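Local atomic coordinates of benzyl alcohol dehydrogenase (Acinetobacter calcoaceticus, PDB entry 1F8F), a protein that catalyses the NAD-dependent oxidation of benzyl alcohol and probably other aryl alcohols to aldehydes, probably with help from a bound zinc ion. Residues A[114-126]-A[135-147]. Residues are numbered along the deposited sequence; the frame is centred on the assembly and turned at random.
Sequences RNFSGADSEGNHA and VNDHFFAQSSFAT. With SO4 (sulfate ion), chain D.
Asn115 and Phe140 bring the backbones of 114-126 and 135-147 closest, their CA atoms 3.6 Å apart, and the segments pair through a few backbone bonds. Phe140 N donates to Asn115 O at 3.0 Å, nearly straight at 166° and on a carbonyl lone pair. Asp137 N reaches Gly118 O at 2.9 Å, more bent, with the donor tilted from the carbonyl plane. Between them one water accepts from Gly118 N and donates to His138 O.

The side chain of Asn115 crosses that of Phe140 at about a right angle and lays CB over the ring face, 4.2 Å from its centroid, while its ND2 is held by Gly92 O. Phe140 also turns an edge to the face of Phe116, planes at 71°. Asp137 works through both its oxygens: OD2 takes Ala126 N at 2.6 Å on its syn side but lifted out of the carboxylate plane, and OD1 takes His138 ND1 at 3.0 Å, in the imidazole plane but from above the carboxylate. With its CG lying beside the backbone N (chi1 -83°), His138 sets one face of its imidazole against Asp120 CB, 3.9 Å from the ring centroid. Asp120 OD1 in turn accepts from Glu122 N and Gly123 N, an Asx turn and Asx motif that fold the bend within 114-126.

The Asp137 bond fixes the His138 ring's rotation and probably favours a proton on ND1. At the opposite end, Phe140 stacks on the zinc ligand His65 and lies beside a bound ethanol, consistent with this GroES-like-domain loop pairing helping to shape the alcohol pocket.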
ATOM      1  N   ARG A 114      24.613  -8.878  15.825  1.00 39.98           N
ATOM      2  CA  ARG A 114      24.427 -10.299  15.629  1.00 37.75           C
ATOM      3  C   ARG A 114      25.262 -10.865  14.481  1.00 35.28           C
ATOM      4  O   ARG A 114      25.528 -12.064  14.536  1.00 32.85           O
ATOM      5  CB  ARG A 114      22.941 -10.663  15.410  1.00 37.00           C
ATOM      6  CG  ARG A 114      22.228 -10.769  16.744  1.00 38.58           C
ATOM      7  CD  ARG A 114      20.718 -10.716  16.708  1.00 35.44           C
ATOM      8  NE  ARG A 114      20.170 -10.550  18.063  1.00 36.17           N
ATOM      9  CZ  ARG A 114      20.112 -11.536  18.941  1.00 37.43           C
ATOM     10  NH1 ARG A 114      20.553 -12.723  18.524  1.00 40.07           N
ATOM     11  NH2 ARG A 114      19.643 -11.492  20.179  1.00 36.31           N
ATOM     12  N   ASN A 115      25.643 -10.024  13.542  1.00 31.99           N
ATOM     13  CA  ASN A 115      26.398 -10.422  12.369  1.00 35.81           C
ATOM     14  C   ASN A 115      27.822  -9.899  12.307  1.00 37.61           C
ATOM     15  O   ASN A 115      28.709 -10.531  11.770  1.00 34.91           O
ATOM     16  CB  ASN A 115      25.663  -9.858  11.125  1.00 33.36           C
ATOM     17  CG  ASN A 115      24.256 -10.476  11.052  1.00 33.60           C
ATOM     18  OD1 ASN A 115      23.960 -11.407  10.291  1.00 34.00           O
ATOM     19  ND2 ASN A 115      23.284 -10.026  11.849  1.00 31.18           N
ATOM     20  N   PHE A 116      28.003  -8.702  12.852  1.00 41.61           N
ATOM     21  CA  PHE A 116      29.279  -8.006  12.784  1.00 44.61           C
ATOM     22  C   PHE A 116      30.085  -7.864  14.055  1.00 46.87           C
ATOM     23  O   PHE A 116      31.238  -7.431  13.908  1.00 46.95           O
ATOM     24  CB  PHE A 116      28.992  -6.598  12.207  1.00 44.64           C
ATOM     25  CG  PHE A 116      28.692  -6.569  10.733  1.00 45.27           C
ATOM     26  CD1 PHE A 116      29.691  -6.995   9.870  1.00 44.54           C
ATOM     27  CD2 PHE A 116      27.511  -6.105  10.180  1.00 45.38           C
ATOM     28  CE1 PHE A 116      29.529  -6.986   8.507  1.00 42.57           C
ATOM     29  CE2 PHE A 116      27.309  -6.104   8.809  1.00 45.37           C
ATOM     30  CZ  PHE A 116      28.332  -6.534   7.973  1.00 46.12           C
ATOM     31  N   SER A 117      29.592  -8.210  15.232  1.00 49.71           N
ATOM     32  CA  SER A 117      30.312  -8.021  16.475  1.00 52.70           C
ATOM     33  C   SER A 117      31.570  -8.880  16.607  1.00 53.37           C
ATOM     34  O   SER A 117      32.633  -8.398  16.977  1.00 54.70           O
ATOM     35  CB  SER A 117      29.396  -8.324  17.670  1.00 51.53           C
ATOM     36  OG  SER A 117      28.996  -9.680  17.688  1.00 54.60           O
ATOM     37  N   GLY A 118      31.425 -10.141  16.256  1.00 53.27           N
ATOM     38  CA  GLY A 118      32.482 -11.122  16.286  1.00 55.12           C
ATOM     39  C   GLY A 118      32.217 -12.105  17.414  1.00 56.66           C
ATOM     40  O   GLY A 118      32.962 -13.073  17.556  1.00 57.53           O
ATOM     41  N   ALA A 119      31.099 -11.929  18.117  1.00 57.67           N
ATOM     42  CA  ALA A 119      30.765 -12.824  19.210  1.00 59.16           C
ATOM     43  C   ALA A 119      29.271 -12.978  19.459  1.00 60.65           C
ATOM     44  O   ALA A 119      28.447 -12.733  18.593  1.00 60.93           O
ATOM     45  CB  ALA A 119      31.432 -12.240  20.456  1.00 59.93           C
ATOM     46  N   ASP A 120      28.948 -13.484  20.664  1.00 60.83           N
ATOM     47  CA  ASP A 120      27.538 -13.673  20.999  1.00 61.93           C
ATOM     48  C   ASP A 120      27.037 -12.506  21.843  1.00 63.90           C
ATOM     49  O   ASP A 120      27.628 -11.435  21.810  1.00 62.04           O
ATOM     50  CB  ASP A 120      27.194 -15.005  21.602  1.00 60.82           C
ATOM     51  CG  ASP A 120      27.805 -15.384  22.934  1.00 59.78           C
ATOM     52  OD1 ASP A 120      28.463 -14.586  23.628  1.00 58.87           O
ATOM     53  OD2 ASP A 120      27.597 -16.567  23.295  1.00 58.55           O
ATOM     54  N   SER A 121      25.909 -12.715  22.507  1.00 66.87           N
ATOM     55  CA  SER A 121      25.277 -11.709  23.346  1.00 70.21           C
ATOM     56  C   SER A 121      26.161 -11.289  24.516  1.00 71.67           C
ATOM     57  O   SER A 121      26.088 -10.125  24.911  1.00 71.50           O
ATOM     58  CB  SER A 121      23.942 -12.205  23.923  1.00 70.24           C
ATOM     59  OG  SER A 121      22.921 -12.150  22.941  1.00 70.14           O
ATOM     60  N   GLU A 122      26.953 -12.218  25.055  1.00 72.91           N
ATOM     61  CA  GLU A 122      27.827 -11.915  26.172  1.00 73.85           C
ATOM     62  C   GLU A 122      29.294 -11.693  25.851  1.00 74.12           C
ATOM     63  O   GLU A 122      29.971 -10.984  26.601  1.00 72.72           O
ATOM     64  CB  GLU A 122      27.690 -13.059  27.187  1.00 75.05           C
ATOM     65  CG  GLU A 122      26.291 -13.118  27.782  1.00 76.78           C
ATOM     66  CD  GLU A 122      25.435 -14.176  27.127  1.00 77.76           C
ATOM     67  OE1 GLU A 122      25.924 -15.316  26.969  1.00 78.65           O
ATOM     68  OE2 GLU A 122      24.281 -13.896  26.768  1.00 78.78           O
ATOM     69  N   GLY A 123      29.804 -12.288  24.767  1.00 73.28           N
ATOM     70  CA  GLY A 123      31.214 -12.142  24.400  1.00 71.78           C
ATOM     71  C   GLY A 123      31.849 -13.533  24.310  1.00 71.16           C
ATOM     72  O   GLY A 123      33.017 -13.732  24.000  1.00 70.08           O
ATOM     73  N   ASN A 124      30.995 -14.502  24.615  1.00 69.25           N
ATOM     74  CA  ASN A 124      31.331 -15.909  24.545  1.00 68.63           C
ATOM     75  C   ASN A 124      31.479 -16.277  23.075  1.00 68.06           C
ATOM     76  O   ASN A 124      30.811 -15.670  22.224  1.00 67.48           O
ATOM     77  CB  ASN A 124      30.206 -16.717  25.199  1.00 69.83           C
ATOM     78  CG  ASN A 124      30.199 -16.557  26.706  1.00 72.15           C
ATOM     79  OD1 ASN A 124      30.876 -15.695  27.270  1.00 70.26           O
ATOM     80  ND2 ASN A 124      29.460 -17.419  27.403  1.00 71.85           N
ATOM     81  N   HIS A 125      32.395 -17.194  22.789  1.00 64.39           N
ATOM     82  CA  HIS A 125      32.571 -17.607  21.400  1.00 61.61           C
ATOM     83  C   HIS A 125      32.148 -19.059  21.371  1.00 62.12           C
ATOM     84  O   HIS A 125      32.275 -19.656  22.436  1.00 62.95           O
ATOM     85  CB  HIS A 125      33.974 -17.367  20.932  1.00 58.76           C
ATOM     86  CG  HIS A 125      34.336 -15.928  20.780  1.00 55.80           C
ATOM     87  ND1 HIS A 125      35.120 -15.276  21.698  1.00 55.24           N
ATOM     88  CD2 HIS A 125      34.058 -15.001  19.844  1.00 56.56           C
ATOM     89  CE1 HIS A 125      35.308 -14.022  21.331  1.00 55.69           C
ATOM     90  NE2 HIS A 125      34.667 -13.814  20.195  1.00 55.88           N
ATOM     91  N   ALA A 126      31.565 -19.557  20.304  1.00 62.20           N
ATOM     92  CA  ALA A 126      31.160 -20.957  20.278  1.00 62.71           C
ATOM     93  C   ALA A 126      32.253 -21.828  19.642  1.00 63.03           C
ATOM     94  O   ALA A 126      32.190 -23.054  19.674  1.00 61.33           O
ATOM     95  CB  ALA A 126      29.855 -21.104  19.525  1.00 62.29           C
ATOM     96  N   VAL A 135      39.893 -16.356  19.070  1.00 52.26           N
ATOM     97  CA  VAL A 135      39.212 -16.589  17.783  1.00 53.11           C
ATOM     98  C   VAL A 135      37.733 -16.223  17.764  1.00 51.83           C
ATOM     99  O   VAL A 135      36.836 -16.848  18.305  1.00 50.19           O
ATOM    100  CB  VAL A 135      39.474 -17.986  17.198  1.00 52.61           C
ATOM    101  CG1 VAL A 135      38.689 -19.135  17.806  1.00 52.51           C
ATOM    102  CG2 VAL A 135      39.254 -17.934  15.679  1.00 54.26           C
ATOM    103  N   ASN A 136      37.445 -15.115  17.093  1.00 52.23           N
ATOM    104  CA  ASN A 136      36.130 -14.534  16.874  1.00 51.98           C
ATOM    105  C   ASN A 136      35.272 -15.329  15.907  1.00 51.17           C
ATOM    106  O   ASN A 136      35.747 -15.809  14.873  1.00 51.32           O
ATOM    107  CB  ASN A 136      36.325 -13.098  16.355  1.00 52.43           C
ATOM    108  CG  ASN A 136      36.895 -12.271  17.505  1.00 53.78           C
ATOM    109  OD1 ASN A 136      36.546 -12.565  18.666  1.00 53.73           O
ATOM    110  ND2 ASN A 136      37.736 -11.294  17.212  1.00 52.40           N
ATOM    111  N   ASP A 137      34.001 -15.502  16.244  1.00 47.94           N
ATOM    112  CA  ASP A 137      33.045 -16.268  15.469  1.00 42.35           C
ATOM    113  C   ASP A 137      31.658 -15.633  15.402  1.00 39.45           C
ATOM    114  O   ASP A 137      31.501 -14.411  15.431  1.00 37.79           O
ATOM    115  CB  ASP A 137      32.978 -17.666  16.082  1.00 41.00           C
ATOM    116  CG  ASP A 137      32.279 -17.708  17.433  1.00 39.75           C
ATOM    117  OD1 ASP A 137      32.258 -16.644  18.068  1.00 36.45           O
ATOM    118  OD2 ASP A 137      31.754 -18.785  17.803  1.00 38.25           O
ATOM    119  N   HIS A 138      30.603 -16.430  15.219  1.00 36.60           N
ATOM    120  CA  HIS A 138      29.249 -15.879  15.117  1.00 36.48           C
ATOM    121  C   HIS A 138      29.072 -14.873  14.005  1.00 33.25           C
ATOM    122  O   HIS A 138      28.259 -13.952  14.171  1.00 31.69           O
ATOM    123  CB  HIS A 138      28.915 -15.114  16.443  1.00 37.99           C
ATOM    124  CG  HIS A 138      28.453 -16.068  17.482  1.00 39.24           C
ATOM    125  ND1 HIS A 138      29.310 -16.679  18.366  1.00 39.85           N
ATOM    126  CD2 HIS A 138      27.220 -16.544  17.784  1.00 41.60           C
ATOM    127  CE1 HIS A 138      28.632 -17.505  19.150  1.00 40.38           C
ATOM    128  NE2 HIS A 138      27.356 -17.422  18.845  1.00 42.07           N
ATOM    129  N   PHE A 139      29.796 -14.998  12.904  1.00 30.72           N
ATOM    130  CA  PHE A 139      29.808 -14.032  11.813  1.00 28.98           C
ATOM    131  C   PHE A 139      28.596 -14.247  10.918  1.00 28.59           C
ATOM    132  O   PHE A 139      28.360 -15.296  10.342  1.00 26.14           O
ATOM    133  CB  PHE A 139      31.121 -14.151  11.029  1.00 27.61           C
ATOM    134  CG  PHE A 139      31.192 -13.217   9.849  1.00 27.92           C
ATOM    135  CD1 PHE A 139      31.157 -11.859  10.040  1.00 24.73           C
ATOM    136  CD2 PHE A 139      31.321 -13.714   8.548  1.00 27.21           C
ATOM    137  CE1 PHE A 139      31.263 -10.988   8.998  1.00 25.15           C
ATOM    138  CE2 PHE A 139      31.397 -12.828   7.489  1.00 26.75           C
ATOM    139  CZ  PHE A 139      31.363 -11.463   7.709  1.00 26.40           C
ATOM    140  N   PHE A 140      27.726 -13.249  10.891  1.00 29.61           N
ATOM    141  CA  PHE A 140      26.416 -13.295  10.276  1.00 29.01           C
ATOM    142  C   PHE A 140      25.686 -14.461  10.964  1.00 26.90           C
ATOM    143  O   PHE A 140      24.999 -15.233  10.312  1.00 23.41           O
ATOM    144  CB  PHE A 140      26.447 -13.429   8.762  1.00 30.55           C
ATOM    145  CG  PHE A 140      26.648 -12.143   7.977  1.00 31.25           C
ATOM    146  CD1 PHE A 140      27.773 -11.365   7.979  1.00 30.57           C
ATOM    147  CD2 PHE A 140      25.537 -11.771   7.192  1.00 30.39           C
ATOM    148  CE1 PHE A 140      27.809 -10.221   7.219  1.00 32.75           C
ATOM    149  CE2 PHE A 140      25.568 -10.627   6.419  1.00 31.98           C
ATOM    150  CZ  PHE A 140      26.718  -9.840   6.432  1.00 34.12           C
ATOM    151  N   ALA A 141      25.943 -14.709  12.247  1.00 25.36           N
ATOM    152  CA  ALA A 141      25.407 -15.798  13.035  1.00 25.75           C
ATOM    153  C   ALA A 141      25.621 -17.193  12.470  1.00 25.49           C
ATOM    154  O   ALA A 141      24.795 -18.114  12.668  1.00 22.38           O
ATOM    155  CB  ALA A 141      23.894 -15.562  13.296  1.00 23.38           C
ATOM    156  N   GLN A 142      26.769 -17.408  11.799  1.00 25.43           N
ATOM    157  CA  GLN A 142      27.058 -18.733  11.264  1.00 26.87           C
ATOM    158  C   GLN A 142      28.560 -19.023  11.192  1.00 25.87           C
ATOM    159  O   GLN A 142      28.956 -20.156  11.514  1.00 24.76           O
ATOM    160  CB  GLN A 142      26.403 -18.924   9.893  1.00 27.09           C
ATOM    161  CG  GLN A 142      26.853 -17.978   8.772  1.00 25.48           C
ATOM    162  CD  GLN A 142      25.920 -18.290   7.617  1.00 28.70           C
ATOM    163  OE1 GLN A 142      26.085 -19.095   6.705  1.00 27.85           O
ATOM    164  NE2 GLN A 142      24.803 -17.536   7.675  1.00 27.29           N
ATOM    165  N   SER A 143      29.343 -18.078  10.702  1.00 25.15           N
ATOM    166  CA  SER A 143      30.806 -18.340  10.558  1.00 28.37           C
ATOM    167  C   SER A 143      30.940 -19.606   9.709  1.00 27.04           C
ATOM    168  O   SER A 143      31.421 -20.583  10.212  1.00 26.35           O
ATOM    169  CB  SER A 143      31.384 -18.520  11.965  1.00 29.08           C
ATOM    170  OG  SER A 143      32.007 -17.334  12.432  1.00 26.22           O
ATOM    171  N   SER A 144      30.375 -19.658   8.490  1.00 26.24           N
ATOM    172  CA  SER A 144      30.340 -20.935   7.778  1.00 27.05           C
ATOM    173  C   SER A 144      31.499 -21.310   6.872  1.00 26.09           C
ATOM    174  O   SER A 144      31.344 -22.354   6.178  1.00 27.67           O
ATOM    175  CB  SER A 144      28.957 -21.054   7.105  1.00 24.83           C
ATOM    176  OG  SER A 144      28.817 -19.940   6.253  1.00 21.36           O
ATOM    177  N   PHE A 145      32.704 -20.712   6.938  1.00 25.93           N
ATOM    178  CA  PHE A 145      33.794 -21.365   6.140  1.00 26.37           C
ATOM    179  C   PHE A 145      34.387 -22.483   7.021  1.00 26.56           C
ATOM    180  O   PHE A 145      35.544 -22.399   7.413  1.00 26.67           O
ATOM    181  CB  PHE A 145      34.854 -20.480   5.551  1.00 23.23           C
ATOM    182  CG  PHE A 145      34.428 -19.481   4.510  1.00 25.51           C
ATOM    183  CD1 PHE A 145      33.566 -19.811   3.498  1.00 25.36           C
ATOM    184  CD2 PHE A 145      34.885 -18.173   4.533  1.00 25.93           C
ATOM    185  CE1 PHE A 145      33.159 -18.920   2.522  1.00 25.82           C
ATOM    186  CE2 PHE A 145      34.538 -17.250   3.570  1.00 27.69           C
ATOM    187  CZ  PHE A 145      33.661 -17.627   2.568  1.00 27.30           C
ATOM    188  N   ALA A 146      33.620 -23.502   7.390  1.00 27.84           N
ATOM    189  CA  ALA A 146      33.975 -24.646   8.149  1.00 29.63           C
ATOM    190  C   ALA A 146      33.095 -25.883   7.942  1.00 30.54           C
ATOM    191  O   ALA A 146      31.966 -25.905   7.494  1.00 28.04           O
ATOM    192  CB  ALA A 146      33.980 -24.419   9.665  1.00 32.78           C
ATOM    193  N   THR A 147      33.696 -27.018   8.392  1.00 30.25           N
ATOM    194  CA  THR A 147      33.021 -28.286   8.285  1.00 29.24           C
ATOM    195  C   THR A 147      31.838 -28.261   9.235  1.00 29.67           C
ATOM    196  O   THR A 147      30.997 -29.135   9.058  1.00 28.30           O
ATOM    197  CB  THR A 147      33.905 -29.525   8.595  1.00 29.40           C
ATOM    198  OG1 THR A 147      34.506 -29.374   9.892  1.00 23.78           O
ATOM    199  CG2 THR A 147      35.016 -29.734   7.569  1.00 28.98           C
TER
HETATM  200  S   SO4 D 376      19.835 -14.160  22.897  1.00 70.75           S
HETATM  201  O1  SO4 D 376      20.378 -14.968  24.043  1.00 71.80           O
HETATM  202  O2  SO4 D 376      19.693 -12.733  23.347  1.00 71.51           O
HETATM  203  O3  SO4 D 376      18.543 -14.724  22.414  1.00 69.85           O
HETATM  204  O4  SO4 D 376      20.845 -14.221  21.785  1.00 71.28           O
HETATM  205  O   HOH W   1      28.649 -11.102  15.207  1.00 38.37           O